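Local atomic coordinates of manganese-dependent inorganic pyrophosphatase (Methanocaldococcus jannaschii, PDB entry 2EB0), a protein that hydrolyses inorganic diphosphate to two phosphates with the help of two manganese ions per subunit. Residues B[270-275]-B[299-304]; B[263-268]-B[278-283]; B[211-216]-B[246-251]; B[193-198]-B[227-232]; B[102-107]-B[157-162]. One frame throughout, in Å; residues are numbered along the deposited sequence.

Contact 1 (B[270-275]-B[299-304]); sequences EMFEKA and PPLERA
A275 and L301, with CA atoms 5.0 Å apart, mark where helix 269-275 meets the C-terminal helix 293-306; the axes of the two short segments approach to 8.6 Å, with 120° between their N-to-C directions. Small residues allow this: the methyl CB of A275 sits 3.8 Å from CB of A304, and also meets L301 CD1 at 3.5 Å, a tight carbon pair. The prolyl CB of P300 in turn leans on the carbonyl O of A275. F272 takes a different line, its ring pointing into the sheet, where it touches A263, V265 and V250; L301 CD1 lies against F272 CA at 4.1 Å and comes obliquely to the ring at CD1. M271 starts out with CG trans to the backbone N (chi1 -166°), then bends at chi2 and chi3, which carries SD back to 3.7 Å from A304 CB, with CE over the A304 carbonyl. An alanine in place of M271 is likely to open a gap beside A304 CB and leave that carbonyl less covered. The extended chain of K274 runs past the same methyl and donates NZ to A304 O at 3.2 Å. Because the chain ends at G307, A304 O has no amide four residues on to accept from. The contact is thus apolar on its sheet side, while at the helix terminus the lysine probably offsets the partial negative charge of the carbonyls.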
# COMPACT_ATOMS: atom_id res chain seq x y z
N GLU B 270 -0.50 16.23 -25.84
CA GLU B 270 0.85 15.72 -26.07
C GLU B 270 1.17 14.59 -25.11
O GLU B 270 1.63 13.52 -25.52
CB GLU B 270 1.88 16.84 -25.88
CG GLU B 270 1.52 18.17 -26.53
CD GLU B 270 0.34 18.86 -25.86
OE1 GLU B 270 0.44 19.17 -24.65
OE2 GLU B 270 -0.68 19.10 -26.53
N MET B 271 0.92 14.82 -23.82
CA MET B 271 1.19 13.82 -22.80
C MET B 271 0.37 12.56 -23.01
O MET B 271 0.81 11.46 -22.67
CB MET B 271 0.93 14.39 -21.41
CG MET B 271 1.50 13.53 -20.29
SD MET B 271 3.30 13.26 -20.44
CE MET B 271 3.91 14.56 -19.33
N PHE B 272 -0.83 12.72 -23.57
CA PHE B 272 -1.73 11.60 -23.84
C PHE B 272 -1.17 10.77 -24.99
O PHE B 272 -1.04 9.54 -24.89
CB PHE B 272 -3.11 12.13 -24.23
CG PHE B 272 -4.10 11.05 -24.56
CD1 PHE B 272 -4.89 10.48 -23.57
CD2 PHE B 272 -4.22 10.57 -25.86
CE1 PHE B 272 -5.80 9.47 -23.86
CE2 PHE B 272 -5.12 9.56 -26.18
CZ PHE B 272 -5.91 9.00 -25.17
N GLU B 273 -0.85 11.45 -26.08
CA GLU B 273 -0.31 10.80 -27.26
C GLU B 273 0.97 10.06 -26.90
O GLU B 273 1.26 9.02 -27.48
CB GLU B 273 -0.04 11.83 -28.35
CG GLU B 273 -1.30 12.35 -29.03
CD GLU B 273 -1.00 13.49 -29.99
OE1 GLU B 273 -1.82 13.74 -30.90
OE2 GLU B 273 0.05 14.15 -29.82
N LYS B 274 1.73 10.60 -25.96
CA LYS B 274 2.97 9.97 -25.53
C LYS B 274 2.59 8.73 -24.72
O LYS B 274 3.15 7.64 -24.91
CB LYS B 274 3.79 10.93 -24.66
CG LYS B 274 5.05 10.31 -24.09
CD LYS B 274 5.70 11.20 -23.04
CE LYS B 274 6.83 10.48 -22.33
NZ LYS B 274 7.31 11.21 -21.11
N ALA B 275 1.63 8.90 -23.83
CA ALA B 275 1.17 7.82 -22.97
C ALA B 275 0.65 6.61 -23.76
O ALA B 275 0.87 5.47 -23.37
CB ALA B 275 0.08 8.34 -22.02
N PRO B 299 -2.15 3.70 -15.65
CA PRO B 299 -0.74 3.29 -15.69
C PRO B 299 0.14 3.97 -16.74
O PRO B 299 1.19 4.52 -16.40
CB PRO B 299 -0.83 1.78 -15.88
CG PRO B 299 -2.11 1.43 -15.18
CD PRO B 299 -3.03 2.53 -15.66
N PRO B 300 -0.25 3.92 -18.03
CA PRO B 300 0.57 4.55 -19.07
C PRO B 300 0.57 6.07 -18.98
O PRO B 300 1.56 6.72 -19.33
CB PRO B 300 -0.08 4.05 -20.36
CG PRO B 300 -1.52 3.99 -19.98
CD PRO B 300 -1.47 3.34 -18.61
N LEU B 301 -0.54 6.62 -18.51
CA LEU B 301 -0.68 8.06 -18.38
C LEU B 301 0.15 8.61 -17.21
O LEU B 301 0.89 9.58 -17.37
CB LEU B 301 -2.15 8.42 -18.21
CG LEU B 301 -2.60 9.82 -18.63
CD1 LEU B 301 -2.27 10.06 -20.12
CD2 LEU B 301 -4.11 9.94 -18.39
N GLU B 302 0.05 7.99 -16.04
CA GLU B 302 0.85 8.48 -14.92
C GLU B 302 2.33 8.20 -15.14
O GLU B 302 3.18 8.92 -14.64
CB GLU B 302 0.42 7.87 -13.59
CG GLU B 302 1.38 8.22 -12.46
CD GLU B 302 0.88 7.80 -11.09
OE1 GLU B 302 0.35 6.67 -10.97
OE2 GLU B 302 1.03 8.59 -10.13
N ARG B 303 2.63 7.14 -15.89
CA ARG B 303 4.02 6.82 -16.17
C ARG B 303 4.58 7.87 -17.11
O ARG B 303 5.73 8.28 -16.98
CB ARG B 303 4.17 5.43 -16.78
CG ARG B 303 4.33 4.33 -15.75
CD ARG B 303 4.99 3.10 -16.37
NE ARG B 303 4.15 2.50 -17.40
CZ ARG B 303 3.06 1.78 -17.14
NH1 ARG B 303 2.69 1.56 -15.89
NH2 ARG B 303 2.35 1.27 -18.15
N ALA B 304 3.76 8.31 -18.07
CA ALA B 304 4.19 9.33 -19.01
C ALA B 304 4.48 10.63 -18.27
O ALA B 304 5.50 11.27 -18.49
CB ALA B 304 3.12 9.56 -20.07

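Contact 2 (B[263-268]-B[278-283]); sequences ALVVGN and VKVEGN
V265 and V280 both hold CG1 trans to the backbone N (chi1 -174° in each), which leaves their CG2 methyls beside their own amides and facing each other across the contact at 4.5 Å. They belong to the DHHA2 domain, where strand 260-267 is followed by helix 269-275 and a loop that returns to lay the edge strand 284-287 antiparallel to it in a mixed sheet. Although the two methyls barely meet, the aromatic ring of F272 touches both valines as well as A263, and so fills the angle between strand, helix and loop. V280 is held in place by its amide, which gives a hydrogen bond to the carboxylate of E273. The loop reaches the strand at N283, just ahead of strand 284-287; its carbonyl takes the amide of V265, and the backbone pairing of A263 with V285 carries the antiparallel pattern on. Both turns at the ends of this connection use glycine in a conformation that a CB would jam against the preceding carbonyl: G267 (phi 100°) before N268, which caps helix 269-275 through OD1, and G282 before N283. The other backbone group of V265, its carbonyl, goes to the hydroxyl of Y234. The single polar link between the segments is short and straight: V265 N lies 2.7 Å from N283 O, with an angle of 174° at the hydrogen.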
# COMPACT_ATOMS: atom_id res chain seq x y z
N ALA B 263 -11.72 7.74 -26.40
CA ALA B 263 -11.19 8.69 -25.45
C ALA B 263 -11.29 10.13 -25.94
O ALA B 263 -10.85 10.44 -27.04
CB ALA B 263 -9.74 8.36 -25.15
N LEU B 264 -11.88 10.99 -25.12
CA LEU B 264 -11.99 12.41 -25.45
C LEU B 264 -10.80 13.03 -24.73
O LEU B 264 -10.61 12.81 -23.53
CB LEU B 264 -13.29 13.01 -24.90
CG LEU B 264 -14.62 12.41 -25.36
CD1 LEU B 264 -15.75 13.29 -24.83
CD2 LEU B 264 -14.69 12.35 -26.87
N VAL B 265 -10.00 13.81 -25.45
CA VAL B 265 -8.81 14.40 -24.86
C VAL B 265 -8.85 15.92 -24.77
O VAL B 265 -8.99 16.61 -25.78
CB VAL B 265 -7.55 13.95 -25.63
CG1 VAL B 265 -6.30 14.45 -24.92
CG2 VAL B 265 -7.53 12.44 -25.73
N VAL B 266 -8.72 16.43 -23.55
CA VAL B 266 -8.76 17.86 -23.30
C VAL B 266 -7.54 18.33 -22.50
O VAL B 266 -7.24 17.79 -21.43
CB VAL B 266 -10.03 18.25 -22.51
CG1 VAL B 266 -10.25 19.75 -22.59
CG2 VAL B 266 -11.22 17.48 -23.06
N GLY B 267 -6.85 19.35 -23.01
CA GLY B 267 -5.69 19.88 -22.32
C GLY B 267 -4.37 19.39 -22.90
O GLY B 267 -4.07 19.61 -24.07
N ASN B 268 -3.58 18.70 -22.07
CA ASN B 268 -2.28 18.20 -22.49
C ASN B 268 -2.36 16.99 -23.43
O ASN B 268 -2.01 15.87 -23.04
CB ASN B 268 -1.47 17.83 -21.25
CG ASN B 268 0.00 17.68 -21.55
OD1 ASN B 268 0.38 17.24 -22.64
ND2 ASN B 268 0.85 18.02 -20.59
N VAL B 278 0.14 6.95 -29.68
CA VAL B 278 -0.81 7.24 -30.75
C VAL B 278 -1.13 8.74 -30.85
O VAL B 278 -1.40 9.39 -29.84
CB VAL B 278 -2.14 6.45 -30.54
CG1 VAL B 278 -2.79 6.84 -29.23
CG2 VAL B 278 -3.08 6.69 -31.71
N LYS B 279 -1.08 9.27 -32.07
CA LYS B 279 -1.38 10.68 -32.29
C LYS B 279 -2.90 10.83 -32.42
O LYS B 279 -3.55 10.00 -33.06
CB LYS B 279 -0.71 11.18 -33.57
CG LYS B 279 -0.60 12.70 -33.64
CD LYS B 279 -0.41 13.21 -35.06
CE LYS B 279 -1.69 13.05 -35.87
NZ LYS B 279 -1.56 13.62 -37.24
N VAL B 280 -3.44 11.87 -31.81
CA VAL B 280 -4.89 12.10 -31.85
C VAL B 280 -5.37 12.93 -33.05
O VAL B 280 -4.85 14.01 -33.34
CB VAL B 280 -5.37 12.81 -30.57
CG1 VAL B 280 -6.89 12.89 -30.57
CG2 VAL B 280 -4.88 12.06 -29.33
N GLU B 281 -6.38 12.41 -33.73
CA GLU B 281 -6.97 13.09 -34.88
C GLU B 281 -8.27 13.71 -34.39
O GLU B 281 -9.25 13.01 -34.09
CB GLU B 281 -7.25 12.09 -36.00
CG GLU B 281 -7.93 12.68 -37.23
CD GLU B 281 -8.01 11.71 -38.39
OE1 GLU B 281 -8.67 12.03 -39.40
OE2 GLU B 281 -7.40 10.62 -38.30
N GLY B 282 -8.28 15.04 -34.29
CA GLY B 282 -9.45 15.73 -33.79
C GLY B 282 -9.26 15.92 -32.30
O GLY B 282 -8.19 16.34 -31.87
N ASN B 283 -10.28 15.62 -31.50
CA ASN B 283 -10.15 15.77 -30.06
C ASN B 283 -10.35 14.43 -29.33
O ASN B 283 -10.43 14.39 -28.10
CB ASN B 283 -11.14 16.81 -29.54
CG ASN B 283 -12.55 16.58 -30.05
OD1 ASN B 283 -13.45 17.38 -29.79
ND2 ASN B 283 -12.74 15.49 -30.77

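Contact 3 (B[211-216]-B[246-251]); sequences KKVGIG and YDLIVF
K212 lays its side chain across the ring of Y246 where strands 211-220 and 248-255 run side by side as the parallel pair of a beta-alpha-beta crossover, with helix 230-243 between them in the chain. Its CB lies 4.2 Å from Y246 CA; CG passes Y246 CD2 and CD stays near Y246 N and CA. CE then sits 3.5 Å from the ring centroid, 12° off its normal, a CH-pi contact. The last bond turns (chi4 64°), so that NZ makes a cation-pi contact over the same face and shares a water with Y246 OH, which also bonds to N205. I249 CD1 lies over the opposite face, toward its rim. The ring's CD2 edge comes to the backbone of G214, where a CB would collide with Y246 CE2. K212 O accepts from D247 N at 2.7 Å and weakly from L248 N, before the regular parallel bonding of G214 N to L248 O, V250 N to G214 O and G216 N to V250 O. K211 and D247 form only a long salt bridge, bridged by water, and D247 OD1 turns to the hydroxyl of Y305. At the far end G216 again leaves room for a ring: F251 CD1 lies 3.6 Å from G216 CA.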
# COMPACT_ATOMS: atom_id res chain seq x y z
N LYS B 211 0.76 17.09 -11.41
CA LYS B 211 -0.27 17.55 -12.34
C LYS B 211 -1.68 17.05 -12.03
O LYS B 211 -1.89 15.89 -11.69
CB LYS B 211 0.10 17.15 -13.77
CG LYS B 211 1.45 17.66 -14.24
CD LYS B 211 1.50 19.18 -14.28
CE LYS B 211 2.81 19.66 -14.88
NZ LYS B 211 2.94 19.20 -16.29
N LYS B 212 -2.64 17.96 -12.16
CA LYS B 212 -4.03 17.63 -11.91
C LYS B 212 -4.63 17.01 -13.16
O LYS B 212 -4.78 17.67 -14.18
CB LYS B 212 -4.80 18.90 -11.53
CG LYS B 212 -6.28 18.70 -11.22
CD LYS B 212 -6.92 20.03 -10.83
CE LYS B 212 -8.42 19.90 -10.59
NZ LYS B 212 -8.73 19.01 -9.44
N VAL B 213 -4.95 15.72 -13.08
CA VAL B 213 -5.55 15.03 -14.22
C VAL B 213 -6.88 14.43 -13.82
O VAL B 213 -7.06 13.97 -12.69
CB VAL B 213 -4.64 13.91 -14.78
CG1 VAL B 213 -5.31 13.25 -15.98
CG2 VAL B 213 -3.30 14.50 -15.19
N GLY B 214 -7.83 14.48 -14.75
CA GLY B 214 -9.14 13.93 -14.50
C GLY B 214 -9.45 12.88 -15.55
O GLY B 214 -9.11 13.05 -16.73
N ILE B 215 -10.08 11.79 -15.13
CA ILE B 215 -10.44 10.73 -16.06
C ILE B 215 -11.86 10.30 -15.77
O ILE B 215 -12.13 9.66 -14.75
CB ILE B 215 -9.49 9.52 -15.94
CG1 ILE B 215 -8.04 9.98 -16.03
CG2 ILE B 215 -9.78 8.52 -17.05
CD1 ILE B 215 -7.02 8.87 -15.82
N GLY B 216 -12.77 10.68 -16.65
CA GLY B 216 -14.17 10.33 -16.48
C GLY B 216 -14.49 9.15 -17.38
O GLY B 216 -13.69 8.80 -18.25
N TYR B 246 -7.33 21.80 -14.43
CA TYR B 246 -6.84 20.47 -14.79
C TYR B 246 -5.75 20.61 -15.84
O TYR B 246 -5.88 21.39 -16.78
CB TYR B 246 -7.96 19.62 -15.39
CG TYR B 246 -8.95 19.08 -14.40
CD1 TYR B 246 -9.98 19.88 -13.90
CD2 TYR B 246 -8.88 17.75 -13.97
CE1 TYR B 246 -10.91 19.38 -13.00
CE2 TYR B 246 -9.81 17.24 -13.07
CZ TYR B 246 -10.82 18.05 -12.60
OH TYR B 246 -11.75 17.54 -11.73
N ASP B 247 -4.67 19.86 -15.69
CA ASP B 247 -3.61 19.91 -16.68
C ASP B 247 -4.09 19.08 -17.87
O ASP B 247 -3.73 19.35 -19.02
CB ASP B 247 -2.31 19.34 -16.12
CG ASP B 247 -1.18 19.38 -17.12
OD1 ASP B 247 -0.92 18.35 -17.79
OD2 ASP B 247 -0.55 20.46 -17.25
N LEU B 248 -4.92 18.08 -17.57
CA LEU B 248 -5.48 17.18 -18.59
C LEU B 248 -6.74 16.44 -18.15
O LEU B 248 -6.89 16.07 -16.98
CB LEU B 248 -4.44 16.13 -19.00
CG LEU B 248 -4.95 14.92 -19.80
CD1 LEU B 248 -5.33 15.33 -21.22
CD2 LEU B 248 -3.88 13.84 -19.82
N ILE B 249 -7.63 16.23 -19.12
CA ILE B 249 -8.87 15.50 -18.88
C ILE B 249 -9.12 14.52 -20.02
O ILE B 249 -8.99 14.86 -21.20
CB ILE B 249 -10.10 16.44 -18.75
CG1 ILE B 249 -10.05 17.18 -17.41
CG2 ILE B 249 -11.39 15.63 -18.85
CD1 ILE B 249 -11.26 18.06 -17.14
N VAL B 250 -9.46 13.29 -19.64
CA VAL B 250 -9.74 12.21 -20.58
C VAL B 250 -11.09 11.63 -20.16
O VAL B 250 -11.30 11.34 -18.98
CB VAL B 250 -8.68 11.09 -20.49
CG1 VAL B 250 -9.08 9.91 -21.37
CG2 VAL B 250 -7.32 11.64 -20.89
N PHE B 251 -12.01 11.51 -21.11
CA PHE B 251 -13.33 10.95 -20.83
C PHE B 251 -13.50 9.73 -21.70
O PHE B 251 -13.45 9.81 -22.93
CB PHE B 251 -14.43 11.94 -21.14
CG PHE B 251 -15.75 11.55 -20.55
CD1 PHE B 251 -16.02 11.79 -19.21
CD2 PHE B 251 -16.72 10.91 -21.32
CE1 PHE B 251 -17.23 11.40 -18.64
CE2 PHE B 251 -17.93 10.51 -20.77
CZ PHE B 251 -18.18 10.76 -19.42
O HOH W 1 1.46 20.72 -18.65
O HOH W 2 -11.69 19.60 -9.72

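Contact 4 (B[193-198]-B[227-232]); sequences LKPEEI and ESKKED
The N-terminal ends of helices 195-201 and 230-243, both in the DHHA2 domain, meet at the protein surface through P195, K229 and D232. K229 carries the polar part. Its CG lies trans to the carbonyl carbon (chi1 -62°), and from there the chain runs fully extended toward the loop before helix 195-201. On the way CD passes I198 CD1 at 4.0 Å, the two side chains crossing at about a right angle. NZ then gives a hydrogen bond to L193 O at 2.7 Å, approaching from above the carbonyl plane, 44° out of it, and another to the carbonyl of G191, so one ammonium group ties together two backbone oxygens of the loop. A leucine in its place would probably leave both carbonyls without their donor and set the loop free to shift. The apolar part is the prolyl ring: CG of P195 touches D232 CB at 3.9 Å, with the two side chains side by side and pointing the same way, and K229 CB at 4.2 Å. Further in, P195 and I198 rest on I233. At the helix start itself, where P195 is the first residue after the N-cap K194, E197 folds back and OE1 accepts the amide of K194, 2.8 Å from N to OE1. This return of a glutamate side chain, three residues after the cap, to the cap amide is one half of a capping box, a classic way to begin a helix.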
# COMPACT_ATOMS: atom_id res chain seq x y z
N LEU B 193 -28.90 10.32 -19.69
CA LEU B 193 -28.87 11.54 -18.89
C LEU B 193 -28.26 12.73 -19.63
O LEU B 193 -27.62 12.57 -20.67
CB LEU B 193 -28.10 11.29 -17.59
CG LEU B 193 -28.52 10.02 -16.83
CD1 LEU B 193 -27.63 9.84 -15.61
CD2 LEU B 193 -30.00 10.12 -16.42
N LYS B 194 -28.46 13.92 -19.09
CA LYS B 194 -27.93 15.13 -19.70
C LYS B 194 -26.40 15.17 -19.59
O LYS B 194 -25.82 14.68 -18.62
CB LYS B 194 -28.55 16.36 -19.03
CG LYS B 194 -30.04 16.52 -19.31
CD LYS B 194 -30.71 17.47 -18.34
CE LYS B 194 -30.76 16.88 -16.93
NZ LYS B 194 -31.56 17.72 -15.99
N PRO B 195 -25.73 15.76 -20.60
CA PRO B 195 -24.27 15.88 -20.63
C PRO B 195 -23.59 16.11 -19.29
O PRO B 195 -22.66 15.39 -18.93
CB PRO B 195 -24.05 17.02 -21.61
CG PRO B 195 -25.10 16.71 -22.65
CD PRO B 195 -26.33 16.37 -21.80
N GLU B 196 -24.05 17.10 -18.54
CA GLU B 196 -23.47 17.39 -17.23
C GLU B 196 -23.52 16.18 -16.28
O GLU B 196 -22.54 15.90 -15.59
CB GLU B 196 -24.19 18.58 -16.59
CG GLU B 196 -23.57 19.03 -15.28
CD GLU B 196 -22.16 19.55 -15.45
OE1 GLU B 196 -21.98 20.58 -16.14
OE2 GLU B 196 -21.22 18.94 -14.90
N GLU B 197 -24.65 15.49 -16.25
CA GLU B 197 -24.81 14.32 -15.38
C GLU B 197 -23.89 13.16 -15.78
O GLU B 197 -23.32 12.47 -14.93
CB GLU B 197 -26.27 13.84 -15.41
CG GLU B 197 -27.27 14.88 -14.92
CD GLU B 197 -28.70 14.46 -15.18
OE1 GLU B 197 -29.11 14.39 -16.36
OE2 GLU B 197 -29.43 14.19 -14.19
N ILE B 198 -23.73 12.97 -17.08
CA ILE B 198 -22.87 11.92 -17.61
C ILE B 198 -21.42 12.17 -17.22
O ILE B 198 -20.67 11.25 -16.93
CB ILE B 198 -22.98 11.86 -19.14
CG1 ILE B 198 -24.39 11.41 -19.53
CG2 ILE B 198 -21.92 10.93 -19.70
CD1 ILE B 198 -24.65 11.46 -21.00
N GLU B 227 -22.92 9.40 -28.25
CA GLU B 227 -22.22 10.05 -29.34
C GLU B 227 -22.95 11.31 -29.78
O GLU B 227 -22.32 12.28 -30.20
CB GLU B 227 -22.04 9.08 -30.50
CG GLU B 227 -21.19 7.87 -30.13
CD GLU B 227 -20.88 6.97 -31.31
OE1 GLU B 227 -21.83 6.60 -32.04
OE2 GLU B 227 -19.70 6.62 -31.50
N SER B 228 -24.28 11.30 -29.66
CA SER B 228 -25.09 12.45 -30.05
C SER B 228 -24.96 13.57 -29.02
O SER B 228 -25.50 14.67 -29.22
CB SER B 228 -26.56 12.03 -30.18
OG SER B 228 -27.10 11.62 -28.94
N LYS B 229 -24.26 13.30 -27.93
CA LYS B 229 -24.05 14.28 -26.87
C LYS B 229 -22.55 14.56 -26.74
O LYS B 229 -22.14 15.43 -25.97
CB LYS B 229 -24.59 13.74 -25.55
CG LYS B 229 -26.08 13.49 -25.55
CD LYS B 229 -26.53 12.81 -24.25
CE LYS B 229 -28.01 12.48 -24.27
NZ LYS B 229 -28.42 11.67 -23.09
N LYS B 230 -21.75 13.83 -27.51
CA LYS B 230 -20.29 13.96 -27.50
C LYS B 230 -19.82 15.42 -27.57
O LYS B 230 -18.97 15.85 -26.79
CB LYS B 230 -19.69 13.18 -28.67
CG LYS B 230 -18.21 12.87 -28.55
CD LYS B 230 -17.63 12.34 -29.86
CE LYS B 230 -18.39 11.13 -30.38
NZ LYS B 230 -18.37 9.97 -29.45
N GLU B 231 -20.39 16.17 -28.51
CA GLU B 231 -20.06 17.57 -28.72
C GLU B 231 -20.30 18.38 -27.45
O GLU B 231 -19.39 19.03 -26.93
CB GLU B 231 -20.91 18.13 -29.86
CG GLU B 231 -20.71 19.60 -30.16
CD GLU B 231 -21.61 20.08 -31.29
OE1 GLU B 231 -21.57 21.28 -31.61
OE2 GLU B 231 -22.36 19.25 -31.85
N ASP B 232 -21.53 18.34 -26.95
CA ASP B 232 -21.86 19.08 -25.74
C ASP B 232 -20.99 18.65 -24.57
O ASP B 232 -20.57 19.49 -23.77
CB ASP B 232 -23.34 18.89 -25.38
CG ASP B 232 -24.27 19.46 -26.43
OD1 ASP B 232 -24.07 20.63 -26.84
OD2 ASP B 232 -25.21 18.75 -26.84

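Contact 5 (B[102-107]-B[157-162]); sequences YAKPVG and TDLDKE
G107 and D160 form the tight end of this contact. The amide of G107 points into the carboxylate, 2.9 Å from D160 OD2 on its syn side and weakly also to OD1. The same OD2 takes T157 N at 2.7 Å through its anti lone pair, and T157 OG1 at 2.6 Å from above the carboxylate plane, so three donors grip one oxygen; OD1 has T111 OG1 as a further partner. There is no room for a side chain at G107, where a CB would run into D160 OD1. T157 is the N-cap of helix 158-171 and D160 the third residue after it, so the bond back to the cap amide is one half of a capping box, here extended to hold the 102-107 loop as well. That loop lies behind the manganese site: V106 O accepts from ND1 of the metal ligand H88. Away from the carboxylate, packing thins out. V106 CG1 meets L159 CD1 at 3.9 Å, and K104 NZ ends beside the same methyl at 3.7 Å, bent round at chi3 and chi4. P105, at the centre of an inverse gamma turn, is solvent-exposed and reaches the helix start only with its O, 4.1 Å from T157 CG2.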
# COMPACT_ATOMS: atom_id res chain seq x y z
N TYR B 102 -4.63 -3.15 2.89
CA TYR B 102 -4.80 -4.40 2.16
C TYR B 102 -5.42 -4.17 0.79
O TYR B 102 -6.61 -3.81 0.68
CB TYR B 102 -5.67 -5.37 2.97
CG TYR B 102 -5.79 -6.75 2.35
CD1 TYR B 102 -4.67 -7.40 1.82
CD2 TYR B 102 -7.02 -7.40 2.29
CE1 TYR B 102 -4.78 -8.66 1.25
CE2 TYR B 102 -7.14 -8.67 1.72
CZ TYR B 102 -6.02 -9.29 1.20
OH TYR B 102 -6.13 -10.53 0.62
N ALA B 103 -4.61 -4.35 -0.25
CA ALA B 103 -5.07 -4.18 -1.62
C ALA B 103 -4.58 -5.32 -2.53
O ALA B 103 -3.42 -5.71 -2.49
CB ALA B 103 -4.63 -2.82 -2.17
N LYS B 104 -5.49 -5.86 -3.34
CA LYS B 104 -5.14 -6.93 -4.27
C LYS B 104 -5.54 -6.45 -5.65
O LYS B 104 -6.59 -5.84 -5.82
CB LYS B 104 -5.90 -8.23 -3.96
CG LYS B 104 -5.54 -8.86 -2.63
CD LYS B 104 -6.38 -10.10 -2.31
CE LYS B 104 -5.75 -11.41 -2.80
NZ LYS B 104 -5.84 -11.62 -4.27
N PRO B 105 -4.69 -6.70 -6.66
CA PRO B 105 -5.08 -6.23 -7.99
C PRO B 105 -6.15 -7.13 -8.65
O PRO B 105 -5.88 -7.79 -9.65
CB PRO B 105 -3.76 -6.21 -8.75
CG PRO B 105 -2.99 -7.35 -8.14
CD PRO B 105 -3.32 -7.24 -6.65
N VAL B 106 -7.35 -7.14 -8.09
CA VAL B 106 -8.46 -7.93 -8.64
C VAL B 106 -9.53 -7.03 -9.25
O VAL B 106 -9.35 -5.82 -9.36
CB VAL B 106 -9.12 -8.83 -7.58
CG1 VAL B 106 -8.22 -10.00 -7.24
CG2 VAL B 106 -9.44 -8.02 -6.32
N GLY B 107 -10.65 -7.62 -9.65
CA GLY B 107 -11.70 -6.86 -10.28
C GLY B 107 -12.45 -5.87 -9.41
O GLY B 107 -12.98 -4.89 -9.91
N THR B 157 -10.32 -11.40 -12.81
CA THR B 157 -9.40 -12.49 -12.51
C THR B 157 -10.26 -13.70 -12.13
O THR B 157 -11.49 -13.57 -11.93
CB THR B 157 -8.46 -12.15 -11.32
OG1 THR B 157 -9.24 -11.92 -10.15
CG2 THR B 157 -7.63 -10.92 -11.64
N ASP B 158 -9.62 -14.86 -12.04
CA ASP B 158 -10.32 -16.10 -11.70
C ASP B 158 -10.98 -15.94 -10.34
O ASP B 158 -12.07 -16.44 -10.12
CB ASP B 158 -9.33 -17.27 -11.66
CG ASP B 158 -8.85 -17.69 -13.05
OD1 ASP B 158 -7.98 -18.57 -13.13
OD2 ASP B 158 -9.36 -17.13 -14.05
N LEU B 159 -10.31 -15.23 -9.45
CA LEU B 159 -10.83 -15.00 -8.11
C LEU B 159 -12.19 -14.31 -8.20
O LEU B 159 -13.14 -14.71 -7.54
CB LEU B 159 -9.86 -14.13 -7.29
CG LEU B 159 -9.94 -14.24 -5.76
CD1 LEU B 159 -9.12 -13.11 -5.11
CD2 LEU B 159 -11.37 -14.15 -5.30
N ASP B 160 -12.28 -13.28 -9.04
CA ASP B 160 -13.53 -12.55 -9.21
C ASP B 160 -14.67 -13.51 -9.58
O ASP B 160 -15.75 -13.47 -9.00
CB ASP B 160 -13.37 -11.48 -10.30
CG ASP B 160 -12.38 -10.37 -9.91
OD1 ASP B 160 -12.69 -9.56 -9.01
OD2 ASP B 160 -11.28 -10.32 -10.49
N LYS B 161 -14.41 -14.39 -10.53
CA LYS B 161 -15.43 -15.35 -10.97
C LYS B 161 -15.76 -16.35 -9.87
O LYS B 161 -16.92 -16.64 -9.61
CB LYS B 161 -14.96 -16.09 -12.22
CG LYS B 161 -14.63 -15.19 -13.40
CD LYS B 161 -14.56 -15.99 -14.67
CE LYS B 161 -14.06 -15.17 -15.84
NZ LYS B 161 -12.60 -14.87 -15.72
N GLU B 162 -14.72 -16.88 -9.24
CA GLU B 162 -14.88 -17.87 -8.17
C GLU B 162 -15.73 -17.30 -7.04
O GLU B 162 -16.63 -17.95 -6.51
CB GLU B 162 -13.51 -18.27 -7.65
CG GLU B 162 -13.53 -19.22 -6.47
CD GLU B 162 -12.14 -19.49 -5.92
OE1 GLU B 162 -12.03 -20.23 -4.92
OE2 GLU B 162 -11.16 -18.96 -6.50

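In the fold
Contacts 1 to 4 belong to the DHHA2 domain; contact 5 lies closest to the manganese ions, about 27 Å from contact 3 centre to centre. Contact 3 is the buried core of the mixed sheet, bonded backbone to backbone. Contact 2 attaches to it through strand 260-267, the neighbour of 248-255, but relies on one hydrogen bond toward the sheet edge. Contact 1 lies on the sheet face that carries V213, L248 and V250, with F272 and L301 packing down on them and alanines between the helices. On the other face contact 4, at the surface, reaches F251 through I198. Lysines reach for carbonyls in contacts 1 and 4, whereas a carboxylate gathers amide and hydroxyl donors in contact 5.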